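Local structure of hydrazine synthase beta subunit (Candidatus Kuenenia stuttgartiensis, 5C2V) at residues 73-79 and 93-99; 28-32 and 56-62; 227-231 and 242-247; 205-209 and 255-259. The protein is part of the hydrazine synthase complex, which condenses nitric oxide with ammonium, and may modulate passage of the hydroxylamine intermediate between the other two subunits' active sites. All coordinates share one frame; numbering follows the deposited sequence.

Interaction 1 (73-79 and 93-99); sequences NAESDSV and IKVGDWP. With CA (calcium ion), chain Q.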
loop_
_atom_site.group_PDB
_atom_site.type_symbol
_atom_site.label_atom_id
_atom_site.label_comp_id
_atom_site.label_asym_id
_atom_site.label_seq_id
_atom_site.Cartn_x
_atom_site.Cartn_y
_atom_site.Cartn_z
ATOM N N ASN B 73 28.228 -39.350 42.386
ATOM C CA ASN B 73 28.790 -40.429 41.588
ATOM C C ASN B 73 27.661 -41.254 40.989
ATOM O O ASN B 73 26.942 -41.967 41.700
ATOM C CB ASN B 73 29.716 -41.306 42.431
ATOM C CG ASN B 73 30.724 -40.495 43.223
ATOM O OD1 ASN B 73 31.716 -40.008 42.677
ATOM N ND2 ASN B 73 30.480 -40.351 44.521
ATOM N N ALA B 74 27.526 -41.154 39.671
ATOM C CA ALA B 74 26.375 -41.694 38.960
ATOM C C ALA B 74 26.416 -43.208 38.815
ATOM O O ALA B 74 25.436 -43.895 39.104
ATOM C CB ALA B 74 26.275 -41.047 37.597
ATOM N N GLU B 75 27.553 -43.725 38.363
ATOM C CA GLU B 75 27.694 -45.157 38.134
ATOM C C GLU B 75 27.759 -45.912 39.455
ATOM O O GLU B 75 27.241 -47.023 39.575
ATOM C CB GLU B 75 28.938 -45.451 37.294
ATOM C CG GLU B 75 29.132 -46.924 36.968
ATOM C CD GLU B 75 27.969 -47.508 36.187
ATOM O OE1 GLU B 75 28.028 -47.499 34.939
ATOM O OE2 GLU B 75 27.000 -47.983 36.817
ATOM N N SER B 76 28.388 -45.295 40.448
ATOM C CA SER B 76 28.521 -45.906 41.764
ATOM C C SER B 76 27.209 -45.855 42.537
ATOM O O SER B 76 27.100 -46.438 43.617
ATOM C CB SER B 76 29.624 -45.214 42.566
ATOM O OG SER B 76 30.860 -45.269 41.879
ATOM N N ASP B 77 26.226 -45.154 41.975
ATOM C CA ASP B 77 24.939 -44.945 42.630
ATOM C C ASP B 77 25.134 -44.317 44.009
ATOM O O ASP B 77 24.429 -44.662 44.958
ATOM C CB ASP B 77 24.166 -46.266 42.755
ATOM C CG ASP B 77 23.595 -46.750 41.429
ATOM O OD1 ASP B 77 24.351 -47.284 40.583
ATOM O OD2 ASP B 77 22.372 -46.602 41.241
ATOM N N SER B 78 26.090 -43.397 44.122
ATOM C CA SER B 78 26.452 -42.868 45.434
ATOM C C SER B 78 26.761 -41.373 45.441
ATOM O O SER B 78 26.690 -40.702 44.414
ATOM C CB SER B 78 27.656 -43.633 45.990
ATOM O OG SER B 78 28.818 -43.394 45.214
ATOM N N VAL B 79 27.090 -40.868 46.626
ATOM C CA VAL B 79 27.455 -39.472 46.832
ATOM C C VAL B 79 28.691 -39.377 47.722
ATOM O O VAL B 79 28.676 -39.833 48.866
ATOM C CB VAL B 79 26.306 -38.668 47.477
ATOM C CG1 VAL B 79 26.780 -37.271 47.855
ATOM C CG2 VAL B 79 25.106 -38.599 46.544
ATOM N N ILE B 93 28.173 -41.859 50.881
ATOM C CA ILE B 93 26.791 -42.172 51.231
ATOM C C ILE B 93 26.103 -42.822 50.037
ATOM O O ILE B 93 26.311 -42.407 48.904
ATOM C CB ILE B 93 26.015 -40.909 51.649
ATOM C CG1 ILE B 93 26.871 -40.038 52.569
ATOM C CG2 ILE B 93 24.696 -41.282 52.312
ATOM C CD1 ILE B 93 26.248 -38.703 52.896
ATOM N N LYS B 94 25.289 -43.843 50.279
ATOM C CA LYS B 94 24.650 -44.545 49.171
ATOM C C LYS B 94 23.210 -44.086 48.947
ATOM O O LYS B 94 22.419 -43.978 49.885
ATOM C CB LYS B 94 24.711 -46.056 49.394
ATOM C CG LYS B 94 26.134 -46.593 49.374
ATOM C CD LYS B 94 26.184 -48.096 49.166
ATOM C CE LYS B 94 27.620 -48.565 48.977
ATOM N NZ LYS B 94 28.298 -47.837 47.866
ATOM N N VAL B 95 22.893 -43.819 47.684
ATOM C CA VAL B 95 21.617 -43.234 47.285
ATOM C C VAL B 95 20.942 -44.079 46.209
ATOM O O VAL B 95 21.401 -45.176 45.893
ATOM C CB VAL B 95 21.795 -41.798 46.757
ATOM C CG1 VAL B 95 22.283 -40.879 47.866
ATOM C CG2 VAL B 95 22.758 -41.783 45.578
ATOM N N GLY B 96 19.850 -43.565 45.649
ATOM C CA GLY B 96 19.137 -44.267 44.597
ATOM C C GLY B 96 19.909 -44.229 43.290
ATOM O O GLY B 96 21.085 -43.864 43.270
ATOM N N ASP B 97 19.256 -44.602 42.193
ATOM C CA ASP B 97 19.975 -44.815 40.941
ATOM C C ASP B 97 20.382 -43.531 40.233
ATOM O O ASP B 97 19.575 -42.622 40.045
ATOM C CB ASP B 97 19.153 -45.677 39.983
ATOM C CG ASP B 97 20.008 -46.299 38.891
ATOM O OD1 ASP B 97 20.073 -47.536 38.810
ATOM O OD2 ASP B 97 20.635 -45.559 38.113
ATOM N N TRP B 98 21.655 -43.488 39.849
ATOM C CA TRP B 98 22.234 -42.397 39.074
ATOM C C TRP B 98 21.932 -41.027 39.651
ATOM O O TRP B 98 21.075 -40.314 39.121
ATOM C CB TRP B 98 21.751 -42.445 37.628
ATOM C CG TRP B 98 22.630 -41.661 36.722
ATOM C CD1 TRP B 98 22.930 -40.329 36.800
ATOM C CD2 TRP B 98 23.388 -42.180 35.629
ATOM N NE1 TRP B 98 23.803 -39.985 35.797
ATOM C CE2 TRP B 98 24.099 -41.105 35.070
ATOM C CE3 TRP B 98 23.520 -43.450 35.062
ATOM C CZ2 TRP B 98 24.930 -41.266 33.971
ATOM C CZ3 TRP B 98 24.348 -43.604 33.970
ATOM C CH2 TRP B 98 25.038 -42.518 33.434
ATOM N N PRO B 99 22.575 -40.664 40.771
ATOM C CA PRO B 99 22.313 -39.259 41.078
ATOM C C PRO B 99 22.872 -38.363 39.973
ATOM O O PRO B 99 24.062 -38.440 39.665
ATOM C CB PRO B 99 23.056 -39.050 42.398
ATOM C CG PRO B 99 24.128 -40.103 42.409
ATOM C CD PRO B 99 23.541 -41.286 41.693
HETATM CA CA CA Q . 22.496 -46.992 38.981
HETATM O O HOH W 1 22.916 -47.996 36.850
HETATM O O HOH W 2 22.473 -49.378 38.768
HETATM O O HOH W 3 24.682 -46.160 38.723
HETATM O O HOH W 4 23.090 -45.851 36.976
#

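Interaction 2 (28-32 and 56-62); sequences FISNQ and QPEASAV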
loop_
_atom_site.group_PDB
_atom_site.type_symbol
_atom_site.label_atom_id
_atom_site.label_comp_id
_atom_site.label_asym_id
_atom_site.label_seq_id
_atom_site.Cartn_x
_atom_site.Cartn_y
_atom_site.Cartn_z
ATOM N N PHE B 28 34.969 -26.110 41.225
ATOM C CA PHE B 28 35.006 -27.560 41.365
ATOM C C PHE B 28 34.425 -28.229 40.130
ATOM O O PHE B 28 33.230 -28.122 39.855
ATOM C CB PHE B 28 34.242 -28.003 42.614
ATOM C CG PHE B 28 34.606 -27.235 43.851
ATOM C CD1 PHE B 28 33.910 -26.090 44.203
ATOM C CD2 PHE B 28 35.647 -27.654 44.659
ATOM C CE1 PHE B 28 34.247 -25.381 45.340
ATOM C CE2 PHE B 28 35.987 -26.951 45.798
ATOM C CZ PHE B 28 35.286 -25.813 46.140
ATOM N N ILE B 29 35.277 -28.926 39.388
ATOM C CA ILE B 29 34.854 -29.562 38.150
ATOM C C ILE B 29 34.703 -31.067 38.321
ATOM O O ILE B 29 35.645 -31.746 38.711
ATOM C CB ILE B 29 35.849 -29.293 37.007
ATOM C CG1 ILE B 29 35.898 -27.803 36.659
ATOM C CG2 ILE B 29 35.476 -30.100 35.797
ATOM C CD1 ILE B 29 36.984 -27.038 37.380
ATOM N N SER B 30 33.523 -31.594 38.017
ATOM C CA SER B 30 33.334 -33.034 38.085
ATOM C C SER B 30 33.800 -33.653 36.777
ATOM O O SER B 30 33.255 -33.357 35.719
ATOM C CB SER B 30 31.870 -33.384 38.354
ATOM O OG SER B 30 31.437 -32.847 39.590
ATOM N N ASN B 31 34.812 -34.510 36.852
ATOM C CA ASN B 31 35.326 -35.169 35.661
ATOM C C ASN B 31 34.673 -36.532 35.493
ATOM O O ASN B 31 34.910 -37.446 36.282
ATOM C CB ASN B 31 36.848 -35.309 35.734
ATOM C CG ASN B 31 37.547 -33.974 35.909
ATOM O OD1 ASN B 31 37.118 -32.958 35.362
ATOM N ND2 ASN B 31 38.632 -33.971 36.675
ATOM N N GLN B 32 33.853 -36.665 34.456
ATOM C CA GLN B 32 33.071 -37.876 34.255
ATOM C C GLN B 32 33.958 -39.053 33.875
ATOM O O GLN B 32 33.780 -40.165 34.375
ATOM C CB GLN B 32 32.006 -37.654 33.179
ATOM C CG GLN B 32 31.004 -38.788 33.068
ATOM C CD GLN B 32 30.150 -38.698 31.822
ATOM O OE1 GLN B 32 30.641 -38.377 30.739
ATOM N NE2 GLN B 32 28.860 -38.980 31.967
ATOM N N GLN B 56 32.380 -42.134 37.868
ATOM C CA GLN B 56 31.548 -41.270 37.025
ATOM C C GLN B 56 30.804 -40.150 37.770
ATOM O O GLN B 56 29.572 -40.136 37.802
ATOM C CB GLN B 56 30.533 -42.143 36.273
ATOM C CG GLN B 56 29.845 -41.473 35.107
ATOM C CD GLN B 56 29.009 -42.437 34.304
ATOM O OE1 GLN B 56 29.366 -43.601 34.128
ATOM N NE2 GLN B 56 27.885 -41.957 33.818
ATOM N N PRO B 57 31.544 -39.229 38.419
ATOM C CA PRO B 57 30.801 -38.099 38.988
ATOM C C PRO B 57 30.157 -37.208 37.921
ATOM O O PRO B 57 30.867 -36.726 37.038
ATOM C CB PRO B 57 31.883 -37.333 39.750
ATOM C CG PRO B 57 33.139 -37.622 38.990
ATOM C CD PRO B 57 33.003 -39.038 38.496
ATOM N N GLU B 58 28.846 -36.989 37.983
ATOM C CA GLU B 58 28.224 -35.965 37.142
ATOM C C GLU B 58 27.798 -34.635 37.783
ATOM O O GLU B 58 27.358 -33.732 37.071
ATOM C CB GLU B 58 27.049 -36.595 36.403
ATOM C CG GLU B 58 27.570 -37.633 35.430
ATOM C CD GLU B 58 26.498 -38.384 34.693
ATOM O OE1 GLU B 58 25.306 -38.244 35.038
ATOM O OE2 GLU B 58 26.865 -39.108 33.746
ATOM N N ALA B 59 27.931 -34.494 39.098
ATOM C CA ALA B 59 27.459 -33.271 39.752
ATOM C C ALA B 59 28.123 -33.012 41.098
ATOM O O ALA B 59 28.624 -33.933 41.741
ATOM C CB ALA B 59 25.944 -33.322 39.922
ATOM N N SER B 60 28.104 -31.753 41.528
ATOM C CA SER B 60 28.648 -31.377 42.830
ATOM C C SER B 60 27.984 -30.124 43.406
ATOM O O SER B 60 27.562 -29.237 42.665
ATOM C CB SER B 60 30.161 -31.168 42.731
ATOM O OG SER B 60 30.479 -30.179 41.769
ATOM N N ALA B 61 27.905 -30.059 44.732
ATOM C CA ALA B 61 27.365 -28.889 45.420
ATOM C C ALA B 61 28.231 -28.515 46.621
ATOM O O ALA B 61 28.726 -29.385 47.337
ATOM C CB ALA B 61 25.931 -29.142 45.859
ATOM N N VAL B 62 28.408 -27.215 46.837
ATOM C CA VAL B 62 29.252 -26.723 47.920
ATOM C C VAL B 62 28.416 -26.252 49.109
ATOM O O VAL B 62 27.359 -25.648 48.934
ATOM C CB VAL B 62 30.152 -25.562 47.443
ATOM C CG1 VAL B 62 31.171 -25.193 48.513
ATOM C CG2 VAL B 62 30.851 -25.933 46.148
#

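Interaction 3 (227-231 and 242-247); sequences TNNVT and ARLPLD. With BET (trimethyl glycine), chain R.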
loop_
_atom_site.group_PDB
_atom_site.type_symbol
_atom_site.label_atom_id
_atom_site.label_comp_id
_atom_site.label_asym_id
_atom_site.label_seq_id
_atom_site.Cartn_x
_atom_site.Cartn_y
_atom_site.Cartn_z
ATOM N N THR B 227 12.900 -28.324 17.917
ATOM C CA THR B 227 13.223 -26.937 18.224
ATOM C C THR B 227 13.819 -26.918 19.620
ATOM O O THR B 227 13.596 -27.837 20.400
ATOM C CB THR B 227 12.000 -26.002 18.159
ATOM O OG1 THR B 227 11.063 -26.359 19.184
ATOM C CG2 THR B 227 11.326 -26.089 16.799
ATOM N N ASN B 228 14.595 -25.891 19.933
ATOM C CA ASN B 228 15.221 -25.816 21.245
ATOM C C ASN B 228 14.677 -24.651 22.054
ATOM O O ASN B 228 14.637 -23.517 21.577
ATOM C CB ASN B 228 16.730 -25.712 21.094
ATOM C CG ASN B 228 17.314 -26.897 20.353
ATOM O OD1 ASN B 228 17.689 -27.899 20.961
ATOM N ND2 ASN B 228 17.409 -26.782 19.034
ATOM N N ASN B 229 14.258 -24.934 23.283
ATOM C CA ASN B 229 13.484 -23.964 24.045
ATOM C C ASN B 229 13.893 -23.811 25.506
ATOM O O ASN B 229 14.430 -24.733 26.123
ATOM C CB ASN B 229 12.001 -24.337 23.983
ATOM C CG ASN B 229 11.499 -24.495 22.562
ATOM O OD1 ASN B 229 11.539 -25.587 21.995
ATOM N ND2 ASN B 229 11.024 -23.401 21.976
ATOM N N VAL B 230 13.625 -22.625 26.042
ATOM C CA VAL B 230 13.738 -22.365 27.469
ATOM C C VAL B 230 12.359 -21.967 27.991
ATOM O O VAL B 230 11.660 -21.160 27.374
ATOM C CB VAL B 230 14.776 -21.259 27.774
ATOM C CG1 VAL B 230 14.536 -20.036 26.899
ATOM C CG2 VAL B 230 14.753 -20.890 29.252
ATOM N N THR B 231 11.956 -22.554 29.111
ATOM C CA THR B 231 10.627 -22.308 29.655
ATOM C C THR B 231 10.680 -21.600 31.004
ATOM O O THR B 231 11.374 -22.038 31.924
ATOM C CB THR B 231 9.832 -23.619 29.804
ATOM O OG1 THR B 231 9.550 -24.156 28.504
ATOM C CG2 THR B 231 8.518 -23.375 30.533
ATOM N N ALA B 242 5.527 -20.550 30.393
ATOM C CA ALA B 242 5.861 -19.907 29.130
ATOM C C ALA B 242 6.995 -20.623 28.415
ATOM O O ALA B 242 8.143 -20.567 28.843
ATOM C CB ALA B 242 6.225 -18.447 29.364
ATOM N N ARG B 243 6.664 -21.276 27.308
ATOM C CA ARG B 243 7.660 -21.950 26.490
ATOM C C ARG B 243 8.189 -20.981 25.441
ATOM O O ARG B 243 7.438 -20.505 24.591
ATOM C CB ARG B 243 7.063 -23.195 25.832
ATOM C CG ARG B 243 6.528 -24.218 26.826
ATOM C CD ARG B 243 5.610 -25.228 26.155
ATOM N NE ARG B 243 4.303 -24.656 25.842
ATOM C CZ ARG B 243 3.381 -25.261 25.099
ATOM N NH1 ARG B 243 3.619 -26.460 24.584
ATOM N NH2 ARG B 243 2.218 -24.664 24.867
ATOM N N LEU B 244 9.483 -20.683 25.505
ATOM C CA LEU B 244 10.069 -19.679 24.625
ATOM C C LEU B 244 11.189 -20.264 23.769
ATOM O O LEU B 244 11.935 -21.127 24.224
ATOM C CB LEU B 244 10.591 -18.499 25.450
ATOM C CG LEU B 244 9.530 -17.716 26.228
ATOM C CD1 LEU B 244 10.163 -16.569 27.002
ATOM C CD2 LEU B 244 8.445 -17.201 25.292
ATOM N N PRO B 245 11.311 -19.784 22.521
ATOM C CA PRO B 245 12.306 -20.294 21.572
ATOM C C PRO B 245 13.728 -19.866 21.919
ATOM O O PRO B 245 13.913 -18.769 22.438
ATOM C CB PRO B 245 11.864 -19.677 20.245
ATOM C CG PRO B 245 11.202 -18.403 20.643
ATOM C CD PRO B 245 10.487 -18.714 21.928
ATOM N N LEU B 246 14.699 -20.753 21.718
ATOM C CA LEU B 246 16.109 -20.368 21.712
ATOM C C LEU B 246 16.701 -20.194 20.309
ATOM O O LEU B 246 17.866 -19.825 20.167
ATOM C CB LEU B 246 16.938 -21.390 22.490
ATOM C CG LEU B 246 16.730 -21.361 24.004
ATOM C CD1 LEU B 246 17.300 -22.611 24.654
ATOM C CD2 LEU B 246 17.365 -20.108 24.590
ATOM N N ASP B 247 15.904 -20.451 19.275
ATOM C CA ASP B 247 16.447 -20.589 17.923
ATOM C C ASP B 247 16.150 -19.419 16.989
ATOM O O ASP B 247 15.098 -18.786 17.080
ATOM C CB ASP B 247 15.918 -21.873 17.277
ATOM C CG ASP B 247 16.167 -23.104 18.125
ATOM O OD1 ASP B 247 17.288 -23.252 18.655
ATOM O OD2 ASP B 247 15.241 -23.931 18.253
HETATM N N BET R . -1.644 -28.721 23.292
HETATM C CA BET R . -0.147 -29.010 23.310
HETATM C C BET R . 0.681 -27.617 23.387
HETATM O O BET R . 1.326 -27.355 22.341
HETATM O OXT BET R . 0.571 -26.997 24.472
HETATM C C1 BET R . -2.384 -29.856 22.616
HETATM C C2 BET R . -1.953 -27.436 22.521
HETATM C C3 BET R . -2.184 -28.645 24.710
#

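Interaction 4 (205-209 and 255-259); sequences AVTHQ and NPYGM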
loop_
_atom_site.group_PDB
_atom_site.type_symbol
_atom_site.label_atom_id
_atom_site.label_comp_id
_atom_site.label_asym_id
_atom_site.label_seq_id
_atom_site.Cartn_x
_atom_site.Cartn_y
_atom_site.Cartn_z
ATOM N N ALA B 205 13.512 -21.156 35.505
ATOM C CA ALA B 205 13.867 -21.401 34.113
ATOM C C ALA B 205 14.241 -22.866 33.916
ATOM O O ALA B 205 14.937 -23.455 34.749
ATOM C CB ALA B 205 15.007 -20.494 33.681
ATOM N N VAL B 206 13.756 -23.449 32.822
ATOM C CA VAL B 206 14.042 -24.841 32.489
ATOM C C VAL B 206 14.420 -24.993 31.017
ATOM O O VAL B 206 13.627 -24.674 30.132
ATOM C CB VAL B 206 12.832 -25.754 32.790
ATOM C CG1 VAL B 206 13.082 -27.161 32.269
ATOM C CG2 VAL B 206 12.530 -25.775 34.284
ATOM N N THR B 207 15.627 -25.484 30.756
ATOM C CA THR B 207 16.074 -25.720 29.385
ATOM C C THR B 207 15.619 -27.084 28.879
ATOM O O THR B 207 15.738 -28.085 29.587
ATOM C CB THR B 207 17.606 -25.633 29.259
ATOM O OG1 THR B 207 18.218 -26.297 30.372
ATOM C CG2 THR B 207 18.058 -24.185 29.228
ATOM N N HIS B 208 15.108 -27.121 27.652
ATOM C CA HIS B 208 14.632 -28.370 27.068
ATOM C C HIS B 208 14.479 -28.280 25.554
ATOM O O HIS B 208 14.810 -27.265 24.939
ATOM C CB HIS B 208 13.296 -28.776 27.693
ATOM C CG HIS B 208 12.172 -27.844 27.367
ATOM N ND1 HIS B 208 11.396 -27.977 26.236
ATOM C CD2 HIS B 208 11.693 -26.758 28.025
ATOM C CE1 HIS B 208 10.488 -27.019 26.210
ATOM N NE2 HIS B 208 10.647 -26.267 27.284
ATOM N N GLN B 209 13.973 -29.358 24.964
ATOM C CA GLN B 209 13.705 -29.401 23.533
ATOM C C GLN B 209 12.234 -29.684 23.257
ATOM O O GLN B 209 11.552 -30.326 24.055
ATOM C CB GLN B 209 14.569 -30.463 22.850
ATOM C CG GLN B 209 16.011 -30.052 22.624
ATOM C CD GLN B 209 16.776 -31.061 21.790
ATOM O OE1 GLN B 209 16.697 -32.266 22.028
ATOM N NE2 GLN B 209 17.516 -30.572 20.802
ATOM N N ASN B 255 20.585 -28.806 21.782
ATOM C CA ASN B 255 20.649 -29.416 23.106
ATOM C C ASN B 255 21.114 -28.464 24.210
ATOM O O ASN B 255 22.250 -28.561 24.667
ATOM C CB ASN B 255 21.571 -30.639 23.069
ATOM C CG ASN B 255 21.184 -31.629 21.988
ATOM O OD1 ASN B 255 21.964 -31.904 21.076
ATOM N ND2 ASN B 255 19.978 -32.177 22.090
ATOM N N PRO B 256 20.255 -27.515 24.614
ATOM C CA PRO B 256 20.626 -26.639 25.732
ATOM C C PRO B 256 20.714 -27.432 27.036
ATOM O O PRO B 256 19.824 -28.237 27.302
ATOM C CB PRO B 256 19.484 -25.622 25.772
ATOM C CG PRO B 256 18.313 -26.365 25.212
ATOM C CD PRO B 256 18.880 -27.267 24.146
ATOM N N TYR B 257 21.760 -27.219 27.833
ATOM C CA TYR B 257 21.950 -28.040 29.029
ATOM C C TYR B 257 21.996 -27.275 30.344
ATOM O O TYR B 257 21.029 -27.268 31.104
ATOM C CB TYR B 257 23.249 -28.839 28.908
ATOM C CG TYR B 257 23.098 -30.211 28.301
ATOM C CD1 TYR B 257 22.563 -30.371 27.034
ATOM C CD2 TYR B 257 23.519 -31.343 28.986
ATOM C CE1 TYR B 257 22.432 -31.620 26.469
ATOM C CE2 TYR B 257 23.396 -32.601 28.427
ATOM C CZ TYR B 257 22.849 -32.732 27.167
ATOM O OH TYR B 257 22.718 -33.977 26.598
ATOM N N GLY B 258 23.127 -26.629 30.598
ATOM C CA GLY B 258 23.380 -26.013 31.886
ATOM C C GLY B 258 22.895 -24.585 31.962
ATOM O O GLY B 258 22.860 -23.875 30.957
ATOM N N MET B 259 22.532 -24.153 33.163
ATOM C CA MET B 259 22.063 -22.791 33.353
ATOM C C MET B 259 22.698 -22.107 34.553
ATOM O O MET B 259 22.951 -22.727 35.587
ATOM C CB MET B 259 20.541 -22.760 33.490
ATOM C CG MET B 259 19.808 -22.736 32.161
ATOM S SD MET B 259 18.029 -22.571 32.380
ATOM C CE MET B 259 17.696 -24.012 33.384
#

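Interaction 1 (73-79 and 93-99)
D77 and D97 bring their carboxylates to one calcium ion from different directions, with their planes close to perpendicular. Each binds through both oxygens; D77 OD2 is the nearest to the ion at 2.3 Å, and four waters raise the count to eight. D97 reaches the ion with CG anti to its backbone N (chi1 -161°), whereas the CG of D77 lies beside its own. D77 OD2, besides binding the ion, receives a weak bond from W98 N at 3.5 Å.

The place of D77 is set by the backbone. With S78 it faces N73 in a G1 beta bulge, the residue itself in the left-handed region, and V95 N donates to D77 O at 3.2 Å. One step on, regular antiparallel pairing takes over, with V79 N to I93 O and I93 N to V79 O both 2.9 Å. Here CG2 of V79 meets CG1 of V95 at 3.9 Å, the two side chains crossing at about a right angle.

Beside the metal site, the CB of A74 sits over a face of the W98 indole, 3.3 Å from the centroid of the five-membered ring and 15° off its normal, a CH-pi contact. The ring also takes part in a cation-pi contact with R70 of the gamma subunit.

The hairpin 78-94 and the turn into the next propeller blade are thus tied by metal. Two carboxylates whose oxygens come within 3.5 Å (D77 OD2 to D97 OD1) would probably repel without calcium; with it, their charges are largely balanced and both are likely ionised.

Interaction 2 (28-32 and 56-62)
Q32 reaches across to Q56 and E58 at the end of a blade-to-blade contact in the propeller, and its side chain can be traced atom by atom. CB lies 4.1 Å from P57 O, beside the backbone of the facing strand. CG, anti to the backbone N (chi1 -171°), meets CG of Q56 at 3.6 Å; the two glutamines run side by side in the same direction, their amide planes perpendicular. Beyond CG the chain stays extended, which carries the amide to the carboxylate of E58. There NE2 donates to OE2 of E58 at 2.7 Å, with the acceptor near the amide plane but the bond bent (136° at the hydrogen). The approach is on the anti side of OE2. From the other face of the carboxylate comes NE2 of Q56, 3.0 Å from E58 OE2, well above the plane and straighter at 162°. The remaining oxygen, OE1, bonds to the indole NE1 of W98.

Farther along, strands 28-31 and 57-62 run nearly antiparallel but belong to successive sheets and share no backbone bonds; side chains fill the interval. P57 sets CG against N31 O at 3.2 Å, and S30 directs its hydroxyl toward S60, the two OG atoms 3.6 Å apart. At the other end, CG2 of V62 lies 3.5 Å from CE1 of F28, the two groups set roughly perpendicular.

The F28 end is apolar and the Q32 end polar, with serines and a proline between. Two amide N-H groups on OE2, with the W98 indole at OE1, would be expected to spread the charge, consistent with E58 staying ionised inside the protein.

Interaction 3 (227-231 and 242-247)
N228 and D247 open the closely knit end of this hairpin. The backbone N of N228 donates to OD2 of D247 at 2.7 Å, almost straight (171°) and on the syn lone pair, while L246 N returns a bond to N228 O at 2.8 Å. Next comes the V230–L244 pair, with V230 N to L244 O and L244 N to V230 O both 2.9 Å; N229 ND2 adds a weak bond to L244 O, and its OD1 accepts from OG1 of T227 and of T210. CD2 of L246 lies 3.7 Å from CG1 of V230, athwart it.

The contact is looser at the R243 end. T231 and R243 start out side by side, but OG1 of T231 is hydrogen-bonded to H208 NE2, and the arginine chain bends at chi3 (-75°) and leads its guanidinium away from the hairpin. In the pocket beyond, NH2 of R243 donates to OXT of trimethyl glycine at 2.9 Å, and NH1 adds weak bonds to both carboxylate oxygens. D299 forms a salt bridge to NH2, and H187 O accepts from NH1.

The arginine thus meets the ligand's carboxylate edge-on. The quaternary ammonium has no N-H to offer, which leaves that carboxylate as the ligand's hydrogen-bonding end.

Interaction 4 (205-209 and 255-259)
T207 and M259 meet tip to tip where the second strand of one propeller blade faces the first strand of the next. Strands 205-209 and 256-259 run nearly antiparallel, their axes approaching to 6.0 Å, yet no backbone bond joins them.

The apolar contacts centre on M259. Its SD lies 3.5 Å from CG2 of T207 and 3.9 Å from CB of A205, and the bend at chi3 (-58°) turns the methyl CE toward the backbone of 205-207. P256 fills the middle, with CB 4.0 Å from T207 CB and its CG against H208 O.

A hydrogen bond from T207 crosses the interface. Its OG1 donates to Y257 O at 3.1 Å, from well above the carbonyl plane, 44° out of it. Threonine thereby divides its branches, methyl to sulfur and hydroxyl to carbonyl.

At the remaining end are two amides, Q209 and N255, crossing obliquely with planes 54° apart. NE2 of Q209 and ND2 of N255 come within 3.2 Å, but both are donors and do not bond. Their partners lie around them: N228 OD1 and N191 ND2 for Q209, and S65 and S62 of the gamma subunit for N255.

The contact is mostly apolar groups against side chains and backbone, which suggests that complementary shape matters more here than polar bonds. The buried amides direct hydrogen bonds to the blade and to the gamma subunit, so their chemistry serves the subunit interface as well.

Overall arrangement
Interactions 2 and 4 are two instances of one arrangement, the second strand of a blade packed on the first strand of the next; their centres lie 18 Å apart. Each adjoins a hairpin that holds a bound group. Interaction 1, centred 12 Å from interaction 2, contains the calcium site; A74 N and Q56 O are a probable hydrogen-bond pair between them. Interaction 3, 9 Å from interaction 4, reaches trimethyl glycine, and T231 OG1 meets H208 NE2 at 2.7 Å where the two join. The hairpins of interactions 1 and 3 lie on opposite sides of the chain's centre, about 31 Å apart, centre to centre. A heme c approaches the second pair, about 9 Å from the Q209 side chain.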